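Enoyl-CoA hydratase (PDB 3T3W) probably catalyses the hydration of enoyl-CoA thioesters in lipid metabolism, as a hexameric member of the crotonase family. Local coordinates at residues A55-R58 with A59-N63; L107-S110 with L111-R114; P221-A224 with L225-A228; N233-L236 with D237-F241. All blocks are in the same frame, centred on the assembly; numbering follows the deposited sequence.

Interaction 1 of 4, residues A55-R58 with A59-N63; sequences AWTR and AAEDN
Glu61 N is the polar atom gripped twice near the C-terminal end of helix 46-61: it donates to Thr57 O over 2.9 Å and, weakly, to Arg58 O. This is the helix of the beta-alpha-beta unit that links strands 30-35 and 67-72 in the crotonase fold. Just before Glu61, Ala60 N bonds Trp56 O at 2.9 Å and Ala59 N bonds Ala55 O at 3.0 Å. On the outer side Thr57 and Glu61 run side by side and point the same way. The Glu61 chain is extended beyond CG, which carries its carboxylate back alongside the Thr57 methyl, where Thr57 CG2 lies 3.6 Å from Glu61 OE2. Arg58 turns the other way. Its bends at chi2 (146°) and chi3 (57°) fold the guanidinium back along the helix, where one face covers Ala55 CA and the group makes a cation-pi contact with Tyr24 of strand 22-27. Ala59 packs on Tyr24, Ala31 and Ile68 of the sheet, and its carbonyl oxygen accepts a hydrogen bond from Lys118 NZ. Ala60 packs instead on Val116 in a loop. Further on, Asp62 OD1 bonds Asp64 N, and Asp62 CB rests 3.4 Å from Arg58 O.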
loop_
_atom_site.group_PDB
_atom_site.type_symbol
_atom_site.label_atom_id
_atom_site.label_comp_id
_atom_site.label_asym_id
_atom_site.label_seq_id
_atom_site.Cartn_x
_atom_site.Cartn_y
_atom_site.Cartn_z
ATOM N N ALA F 55 -19.878 19.329 19.402
ATOM C CA ALA F 55 -18.896 20.318 19.846
ATOM C C ALA F 55 -17.724 20.393 18.837
ATOM O O ALA F 55 -17.272 21.481 18.462
ATOM C CB ALA F 55 -18.365 19.945 21.252
ATOM N N TRP F 56 -17.222 19.243 18.388
ATOM C CA TRP F 56 -16.181 19.243 17.360
ATOM C C TRP F 56 -16.657 19.929 16.096
ATOM O O TRP F 56 -15.932 20.716 15.490
ATOM C CB TRP F 56 -15.783 17.822 17.019
ATOM C CG TRP F 56 -14.742 17.224 17.920
ATOM C CD1 TRP F 56 -14.922 16.443 19.045
ATOM C CD2 TRP F 56 -13.282 17.274 17.706
ATOM N NE1 TRP F 56 -13.706 16.039 19.554
ATOM C CE2 TRP F 56 -12.681 16.507 18.770
ATOM C CE3 TRP F 56 -12.467 17.879 16.763
ATOM C CZ2 TRP F 56 -11.302 16.351 18.876
ATOM C CZ3 TRP F 56 -11.085 17.712 16.856
ATOM C CH2 TRP F 56 -10.508 16.976 17.894
ATOM N N THR F 57 -17.881 19.648 15.702
ATOM C CA THR F 57 -18.464 20.281 14.510
ATOM C C THR F 57 -18.597 21.785 14.692
ATOM O O THR F 57 -18.232 22.581 13.800
ATOM C CB THR F 57 -19.809 19.625 14.160
ATOM O OG1 THR F 57 -19.563 18.292 13.723
ATOM C CG2 THR F 57 -20.533 20.454 13.056
ATOM N N ARG F 58 -19.035 22.194 15.872
ATOM C CA ARG F 58 -19.207 23.621 16.161
ATOM C C ARG F 58 -17.867 24.363 16.000
ATOM O O ARG F 58 -17.761 25.436 15.330
ATOM C CB ARG F 58 -19.754 23.786 17.585
ATOM C CG ARG F 58 -20.375 25.140 17.905
ATOM C CD ARG F 58 -21.564 25.009 18.876
ATOM N NE ARG F 58 -21.159 24.371 20.079
ATOM C CZ ARG F 58 -21.537 23.172 20.566
ATOM N NH1 ARG F 58 -20.963 22.786 21.691
ATOM N NH2 ARG F 58 -22.486 22.372 20.034
ATOM N N ALA F 59 -16.817 23.758 16.558
ATOM C CA ALA F 59 -15.471 24.338 16.493
ATOM C C ALA F 59 -14.912 24.355 15.069
ATOM O O ALA F 59 -14.257 25.338 14.636
ATOM C CB ALA F 59 -14.545 23.521 17.368
ATOM N N ALA F 60 -15.131 23.258 14.378
ATOM C CA ALA F 60 -14.713 23.118 12.966
ATOM C C ALA F 60 -15.338 24.196 12.089
ATOM O O ALA F 60 -14.680 24.732 11.196
ATOM C CB ALA F 60 -15.080 21.718 12.457
ATOM N N GLU F 61 -16.605 24.510 12.334
ATOM C CA GLU F 61 -17.345 25.450 11.486
ATOM C C GLU F 61 -17.207 26.904 11.897
ATOM O O GLU F 61 -17.670 27.789 11.171
ATOM C CB GLU F 61 -18.831 25.064 11.437
ATOM C CG GLU F 61 -19.026 23.716 10.780
ATOM C CD GLU F 61 -20.468 23.264 10.664
ATOM O OE1 GLU F 61 -21.373 23.857 11.291
ATOM O OE2 GLU F 61 -20.686 22.285 9.922
ATOM N N ASP F 62 -16.610 27.174 13.053
ATOM C CA ASP F 62 -16.528 28.541 13.569
ATOM C C ASP F 62 -15.263 29.208 13.026
ATOM O O ASP F 62 -14.173 28.856 13.431
ATOM C CB ASP F 62 -16.525 28.547 15.104
ATOM C CG ASP F 62 -16.598 29.973 15.728
ATOM O OD1 ASP F 62 -16.413 30.990 15.011
ATOM O OD2 ASP F 62 -16.831 30.060 16.963
ATOM N N ASN F 63 -15.401 30.197 12.127
ATOM C CA ASN F 63 -14.220 30.916 11.610
ATOM C C ASN F 63 -13.443 31.707 12.649
ATOM O O ASN F 63 -12.312 32.090 12.394
ATOM C CB ASN F 63 -14.609 31.875 10.491
ATOM C CG ASN F 63 -15.192 31.165 9.310
ATOM O OD1 ASN F 63 -14.894 29.988 9.031
ATOM N ND2 ASN F 63 -16.060 31.876 8.595
#

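Interaction 2 of 4, residues L107-S110 with L111-R114; sequences LEYS and LRWR
Tyr109 carries much of this contact, lying between Arg112 and Trp113 along helix 95-115 of the crotonase fold, here largely buried. Its CB sits over the six-membered ring of Trp113 in a CH-pi contact, 4.1 Å from the centroid, and its own carbonyl oxygen lies above the same indole face, 3.1 Å from the plane. That oxygen also accepts the backbone bond from Trp113 N. The indole is thus laid over the preceding turn, and its NE1 bonds Asp53 of helix 46-61. Arg112 extends beside the tyrosine, pointing the same way, with the ring and guanidinium planes 61° apart and NH1 3.3 Å from Tyr109 CD1. The bend at chi3 (59°) turns the guanidinium between two acids: NH1 forms a salt bridge with Asp53, while NH2 meets Glu108 one turn back. Tyr109 OH bonds Asp50, so three side chains of this turn reach the same helix. Leu111 lies over the Leu107 carbonyl, its CG 3.6 Å from Leu107 O, and packs with Leu107 against Gln246. In the Glu108-Arg112 salt bridge, OE2 offers its anti lone pair to NH2 at 3.1 Å, from the edge of the guanidinium and only 5° out of its plane.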
loop_
_atom_site.group_PDB
_atom_site.type_symbol
_atom_site.label_atom_id
_atom_site.label_comp_id
_atom_site.label_asym_id
_atom_site.label_seq_id
_atom_site.Cartn_x
_atom_site.Cartn_y
_atom_site.Cartn_z
ATOM N N LEU F 107 -16.211 4.438 15.484
ATOM C CA LEU F 107 -15.301 4.565 14.330
ATOM C C LEU F 107 -15.487 5.859 13.523
ATOM O O LEU F 107 -14.517 6.619 13.309
ATOM C CB LEU F 107 -15.473 3.361 13.416
ATOM C CG LEU F 107 -14.435 3.212 12.298
ATOM C CD1 LEU F 107 -13.067 2.997 12.897
ATOM C CD2 LEU F 107 -14.795 2.049 11.394
ATOM N N GLU F 108 -16.707 6.115 13.047
ATOM C CA GLU F 108 -16.968 7.256 12.167
ATOM C C GLU F 108 -16.727 8.592 12.906
ATOM O O GLU F 108 -16.115 9.516 12.356
ATOM C CB GLU F 108 -18.402 7.205 11.607
ATOM C CG GLU F 108 -18.818 8.347 10.681
ATOM C CD GLU F 108 -20.320 8.369 10.386
ATOM O OE1 GLU F 108 -20.909 7.271 10.191
ATOM O OE2 GLU F 108 -20.912 9.493 10.383
ATOM N N TYR F 109 -17.169 8.681 14.162
ATOM C CA TYR F 109 -16.960 9.897 14.935
ATOM C C TYR F 109 -15.479 10.170 15.103
ATOM O O TYR F 109 -15.035 11.272 14.880
ATOM C CB TYR F 109 -17.604 9.768 16.305
ATOM C CG TYR F 109 -19.110 10.047 16.396
ATOM C CD1 TYR F 109 -19.922 10.189 15.271
ATOM C CD2 TYR F 109 -19.729 10.121 17.650
ATOM C CE1 TYR F 109 -21.302 10.415 15.384
ATOM C CE2 TYR F 109 -21.112 10.353 17.763
ATOM C CZ TYR F 109 -21.892 10.490 16.646
ATOM O OH TYR F 109 -23.285 10.699 16.765
ATOM N N SER F 110 -14.725 9.157 15.509
ATOM C CA SER F 110 -13.307 9.346 15.808
ATOM C C SER F 110 -12.552 9.734 14.520
ATOM O O SER F 110 -11.689 10.617 14.552
ATOM C CB SER F 110 -12.703 8.126 16.489
ATOM O OG SER F 110 -13.099 7.998 17.849
ATOM N N LEU F 111 -12.882 9.107 13.388
ATOM C CA LEU F 111 -12.268 9.505 12.115
ATOM C C LEU F 111 -12.631 10.934 11.694
ATOM O O LEU F 111 -11.772 11.676 11.226
ATOM C CB LEU F 111 -12.593 8.487 11.006
ATOM C CG LEU F 111 -11.739 7.227 11.035
ATOM C CD1 LEU F 111 -12.342 6.192 10.059
ATOM C CD2 LEU F 111 -10.268 7.514 10.678
ATOM N N ARG F 112 -13.878 11.332 11.911
ATOM C CA ARG F 112 -14.295 12.660 11.595
ATOM C C ARG F 112 -13.500 13.680 12.413
ATOM O O ARG F 112 -13.010 14.675 11.856
ATOM C CB ARG F 112 -15.794 12.839 11.878
ATOM C CG ARG F 112 -16.201 14.252 11.608
ATOM C CD ARG F 112 -17.640 14.366 11.249
ATOM N NE ARG F 112 -18.582 13.876 12.230
ATOM C CZ ARG F 112 -19.404 12.841 12.041
ATOM N NH1 ARG F 112 -20.317 12.535 12.956
ATOM N NH2 ARG F 112 -19.323 12.096 10.945
ATOM N N TRP F 113 -13.301 13.420 13.703
ATOM C CA TRP F 113 -12.511 14.363 14.526
ATOM C C TRP F 113 -11.054 14.438 14.066
ATOM O O TRP F 113 -10.456 15.535 13.992
ATOM C CB TRP F 113 -12.571 13.953 15.977
ATOM C CG TRP F 113 -13.975 13.810 16.483
ATOM C CD1 TRP F 113 -15.139 14.428 16.020
ATOM C CD2 TRP F 113 -14.399 12.937 17.571
ATOM N NE1 TRP F 113 -16.243 13.993 16.754
ATOM C CE2 TRP F 113 -15.843 13.110 17.713
ATOM C CE3 TRP F 113 -13.729 12.054 18.408
ATOM C CZ2 TRP F 113 -16.577 12.393 18.656
ATOM C CZ3 TRP F 113 -14.470 11.344 19.353
ATOM C CH2 TRP F 113 -15.869 11.519 19.474
ATOM N N ARG F 114 -10.489 13.276 13.760
ATOM C CA ARG F 114 -9.152 13.166 13.223
ATOM C C ARG F 114 -8.949 14.102 12.034
ATOM O O ARG F 114 -7.861 14.696 11.891
ATOM C CB ARG F 114 -8.846 11.703 12.858
ATOM C CG ARG F 114 -7.424 11.419 12.394
ATOM C CD ARG F 114 -7.320 11.370 10.877
ATOM N NE ARG F 114 -6.022 10.813 10.466
ATOM C CZ ARG F 114 -5.656 10.631 9.195
ATOM N NH1 ARG F 114 -6.476 11.001 8.200
ATOM N NH2 ARG F 114 -4.463 10.080 8.947
#

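Interaction 3 of 4, residues P221-A224 with L225-A228; sequences PPFA and LRQA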
loop_
_atom_site.group_PDB
_atom_site.type_symbol
_atom_site.label_atom_id
_atom_site.label_comp_id
_atom_site.label_asym_id
_atom_site.label_seq_id
_atom_site.Cartn_x
_atom_site.Cartn_y
_atom_site.Cartn_z
ATOM N N PRO F 221 -1.108 31.217 10.277
ATOM C CA PRO F 221 -2.141 31.292 9.257
ATOM C C PRO F 221 -2.937 29.981 9.159
ATOM O O PRO F 221 -2.339 28.892 9.091
ATOM C CB PRO F 221 -1.354 31.548 7.963
ATOM C CG PRO F 221 -0.014 32.058 8.413
ATOM C CD PRO F 221 0.242 31.331 9.696
ATOM N N PRO F 222 -4.274 30.078 9.192
ATOM C CA PRO F 222 -5.113 28.900 9.155
ATOM C C PRO F 222 -4.916 27.973 7.972
ATOM O O PRO F 222 -4.947 26.757 8.169
ATOM C CB PRO F 222 -6.539 29.445 9.209
ATOM C CG PRO F 222 -6.408 30.800 9.819
ATOM C CD PRO F 222 -5.077 31.311 9.369
ATOM N N PHE F 223 -4.676 28.478 6.765
ATOM C CA PHE F 223 -4.537 27.535 5.650
ATOM C C PHE F 223 -3.207 26.778 5.744
ATOM O O PHE F 223 -3.148 25.635 5.303
ATOM C CB PHE F 223 -4.695 28.189 4.267
ATOM C CG PHE F 223 -4.874 27.189 3.123
ATOM C CD1 PHE F 223 -5.957 26.282 3.116
ATOM C CD2 PHE F 223 -3.984 27.157 2.057
ATOM C CE1 PHE F 223 -6.120 25.355 2.061
ATOM C CE2 PHE F 223 -4.140 26.255 1.005
ATOM C CZ PHE F 223 -5.202 25.362 1.009
ATOM N N ALA F 224 -2.163 27.435 6.237
ATOM C CA ALA F 224 -0.847 26.792 6.426
ATOM C C ALA F 224 -0.958 25.702 7.484
ATOM O O ALA F 224 -0.367 24.650 7.351
ATOM C CB ALA F 224 0.173 27.820 6.874
ATOM N N LEU F 225 -1.683 25.978 8.568
ATOM C CA LEU F 225 -1.977 24.940 9.602
ATOM C C LEU F 225 -2.753 23.775 9.032
ATOM O O LEU F 225 -2.441 22.620 9.311
ATOM C CB LEU F 225 -2.747 25.506 10.838
ATOM C CG LEU F 225 -1.990 26.540 11.687
ATOM C CD1 LEU F 225 -2.950 27.214 12.682
ATOM C CD2 LEU F 225 -0.796 25.918 12.403
ATOM N N ARG F 226 -3.795 24.087 8.261
ATOM C CA ARG F 226 -4.613 23.045 7.630
ATOM C C ARG F 226 -3.704 22.147 6.752
ATOM O O ARG F 226 -3.803 20.926 6.803
ATOM C CB ARG F 226 -5.697 23.675 6.729
ATOM C CG ARG F 226 -6.526 22.630 5.985
ATOM C CD ARG F 226 -7.675 23.245 5.147
ATOM N NE ARG F 226 -8.525 22.148 4.634
ATOM C CZ ARG F 226 -9.832 22.223 4.414
ATOM N NH1 ARG F 226 -10.471 21.141 3.977
ATOM N NH2 ARG F 226 -10.501 23.360 4.605
ATOM N N GLN F 227 -2.860 22.766 5.943
ATOM C CA GLN F 227 -2.097 21.954 4.998
ATOM C C GLN F 227 -0.882 21.260 5.646
ATOM O O GLN F 227 -0.521 20.175 5.189
ATOM C CB GLN F 227 -1.753 22.711 3.741
ATOM C CG GLN F 227 -2.991 23.134 2.882
ATOM C CD GLN F 227 -3.889 21.988 2.422
ATOM O OE1 GLN F 227 -4.665 21.441 3.190
ATOM N NE2 GLN F 227 -3.735 21.588 1.160
ATOM N N ALA F 228 -0.337 21.803 6.741
ATOM C CA ALA F 228 0.654 21.061 7.552
ATOM C C ALA F 228 -0.004 19.816 8.129
ATOM O O ALA F 228 0.563 18.715 8.101
ATOM C CB ALA F 228 1.233 21.907 8.706
#
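Gln227 lays its aliphatic CG over one face of the Phe223 ring, 3.8 Å from the centroid, a CH-pi contact offset toward the rim. The amide follows the same surface: its plane is within 15° of the ring plane, and CD approaches Phe223 CZ at 3.9 Å. A bend at chi2 (-58°) brings this stacking about, while Phe223 CG, anti to the backbone N (chi1 -167°), sends the ring outward from the helix, leaning slightly toward the following turn, where Gln227 covers it. Arg226 approaches the same ring obliquely through CD, 4.0 Å from Phe223 CD1. Its extended chain then carries the guanidinium past the phenyl to bond Ser103 of a third subunit. These are the opening turns of helix 222-239, which helps build the subunit interfaces of this six-chain crotonase assembly. Pro221 occupies the N-cap position, and its carbonyl takes the bond from Leu225 N at 3.0 Å; Pro222 O likewise accepts Arg226 N at 2.9 Å. Tyr99 of the third subunit meets the Phe223 ring edge-to-face. Gln227 NE2 bonds Thr254 OG1 of a second subunit.

Interaction 4 of 4, residues N233-L236 with D237-F241; sequences NQTL and DVQGF. With EDO (1,2-ethanediol), chain H.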
loop_
_atom_site.group_PDB
_atom_site.type_symbol
_atom_site.label_atom_id
_atom_site.label_comp_id
_atom_site.label_asym_id
_atom_site.label_seq_id
_atom_site.Cartn_x
_atom_site.Cartn_y
_atom_site.Cartn_z
ATOM N N ASN F 233 -1.209 13.814 7.887
ATOM C CA ASN F 233 -2.342 12.881 7.877
ATOM C C ASN F 233 -2.457 12.133 6.535
ATOM O O ASN F 233 -2.787 10.940 6.522
ATOM C CB ASN F 233 -3.668 13.555 8.245
ATOM C CG ASN F 233 -3.835 13.738 9.743
ATOM O OD1 ASN F 233 -2.952 13.376 10.503
ATOM N ND2 ASN F 233 -4.966 14.321 10.184
ATOM N N GLN F 234 -2.175 12.806 5.443
ATOM C CA GLN F 234 -2.181 12.173 4.131
ATOM C C GLN F 234 -0.984 11.212 3.981
ATOM O O GLN F 234 -1.129 10.133 3.404
ATOM C CB GLN F 234 -2.191 13.228 2.991
ATOM C CG GLN F 234 -2.010 12.657 1.619
ATOM C CD GLN F 234 -3.145 11.717 1.173
ATOM O OE1 GLN F 234 -4.136 11.516 1.875
ATOM N NE2 GLN F 234 -2.977 11.128 -0.006
ATOM N N THR F 235 0.186 11.572 4.517
ATOM C CA THR F 235 1.297 10.634 4.587
ATOM C C THR F 235 0.852 9.338 5.322
ATOM O O THR F 235 1.074 8.247 4.830
ATOM C CB THR F 235 2.555 11.234 5.247
ATOM O OG1 THR F 235 3.069 12.266 4.393
ATOM C CG2 THR F 235 3.648 10.168 5.433
ATOM N N LEU F 236 0.186 9.482 6.466
ATOM C CA LEU F 236 -0.345 8.332 7.220
ATOM C C LEU F 236 -1.365 7.527 6.424
ATOM O O LEU F 236 -1.307 6.282 6.377
ATOM C CB LEU F 236 -0.956 8.787 8.547
ATOM C CG LEU F 236 0.014 9.300 9.606
ATOM C CD1 LEU F 236 -0.699 9.923 10.804
ATOM C CD2 LEU F 236 0.980 8.220 10.070
ATOM N N ASP F 237 -2.241 8.212 5.701
ATOM C CA ASP F 237 -3.202 7.470 4.877
ATOM C C ASP F 237 -2.555 6.746 3.656
ATOM O O ASP F 237 -2.955 5.612 3.343
ATOM C CB ASP F 237 -4.339 8.421 4.463
ATOM C CG ASP F 237 -5.278 8.710 5.619
ATOM O OD1 ASP F 237 -5.538 7.770 6.426
ATOM O OD2 ASP F 237 -5.822 9.858 5.711
ATOM N N VAL F 238 -1.538 7.356 3.033
ATOM C CA VAL F 238 -0.717 6.652 2.031
ATOM C C VAL F 238 -0.025 5.426 2.621
ATOM O O VAL F 238 0.036 4.372 1.975
ATOM C CB VAL F 238 0.253 7.595 1.307
ATOM C CG1 VAL F 238 1.211 6.820 0.416
ATOM C CG2 VAL F 238 -0.583 8.637 0.510
ATOM N N GLN F 239 0.497 5.577 3.838
ATOM C CA GLN F 239 1.061 4.461 4.608
ATOM C C GLN F 239 0.050 3.377 4.935
ATOM O O GLN F 239 0.460 2.287 5.317
ATOM C CB GLN F 239 1.682 4.929 5.919
ATOM C CG GLN F 239 2.951 5.761 5.768
ATOM C CD GLN F 239 3.469 6.276 7.110
ATOM O OE1 GLN F 239 2.837 6.075 8.180
ATOM N NE2 GLN F 239 4.662 6.879 7.091
ATOM N N GLY F 240 -1.231 3.667 4.858
ATOM C CA GLY F 240 -2.278 2.669 5.092
ATOM C C GLY F 240 -3.191 2.928 6.274
ATOM O O GLY F 240 -4.012 2.067 6.612
ATOM N N PHE F 241 -3.129 4.111 6.881
ATOM C CA PHE F 241 -3.887 4.357 8.089
ATOM C C PHE F 241 -5.390 4.137 7.939
ATOM O O PHE F 241 -5.964 3.332 8.666
ATOM C CB PHE F 241 -3.570 5.751 8.675
ATOM C CG PHE F 241 -4.293 6.038 9.937
ATOM C CD1 PHE F 241 -3.908 5.423 11.116
ATOM C CD2 PHE F 241 -5.355 6.913 9.981
ATOM C CE1 PHE F 241 -4.591 5.637 12.314
ATOM C CE2 PHE F 241 -6.024 7.157 11.203
ATOM C CZ PHE F 241 -5.664 6.491 12.353
HETATM C C1 EDO H . -1.587 12.128 15.516
HETATM O O1 EDO H . -1.141 13.378 15.076
HETATM C C2 EDO H . -1.747 11.191 14.356
HETATM O O2 EDO H . -2.838 11.683 13.547
HETATM O O HOH W 1 -5.638 11.970 4.201
#
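A bend at chi2 (64°) folds Gln234 forward along the helix, and Asp237 CG, anti to its own carbonyl carbon (chi1 -74°), swings back to meet it at the C-terminal end of helix 222-239. The end is a Schellman motif: Gly240, at positive phi (117°), lets the chain turn so that Phe241 N bonds Leu236 O at 2.9 Å and Gly240 N bonds Asp237 O. The Gln234 and Asp237 side chains cross at about a right angle, and a water joins them, donating to Gln234 OE1 at 2.8 Å and to Asp237 OD2 at 2.6 Å. Asp237 OD2 also forms a salt bridge with Arg114 of helix 95-115, which would be expected to keep the buried aspartate ionised. Gln234 NE2 passes Val238 CG2 at 3.5 Å and bonds Ala243 O of a third subunit and Ser247 of a second. Asn233 OD1 accepts from Lys177 of that second subunit and, weakly, from an ethanediol probably left by crystallisation. Where the chain enters the next helix, Leu236 CB packs on Phe241 CB at 4.0 Å.

In the fold
All four contacts are local turns, none spanning a loop of chain, and they follow one another in series without nesting or crossing. Interaction 1 lies near the C-terminal end of helix 46-61, beside the sheet; interaction 2 lies deeper, on helix 95-115, and meets it where the rings of Trp56 and Trp113 stack. Interactions 3 and 4 occupy the start and end of helix 222-239, with centres about 18 Å apart and no direct touch. Interaction 2 reaches interaction 4 through Arg114, which extends to the C-terminal end of helix 222-239. Helix 95-115 therefore joins the sheet-side helix to the helix 222-239, whose two ends both contact second and third subunits.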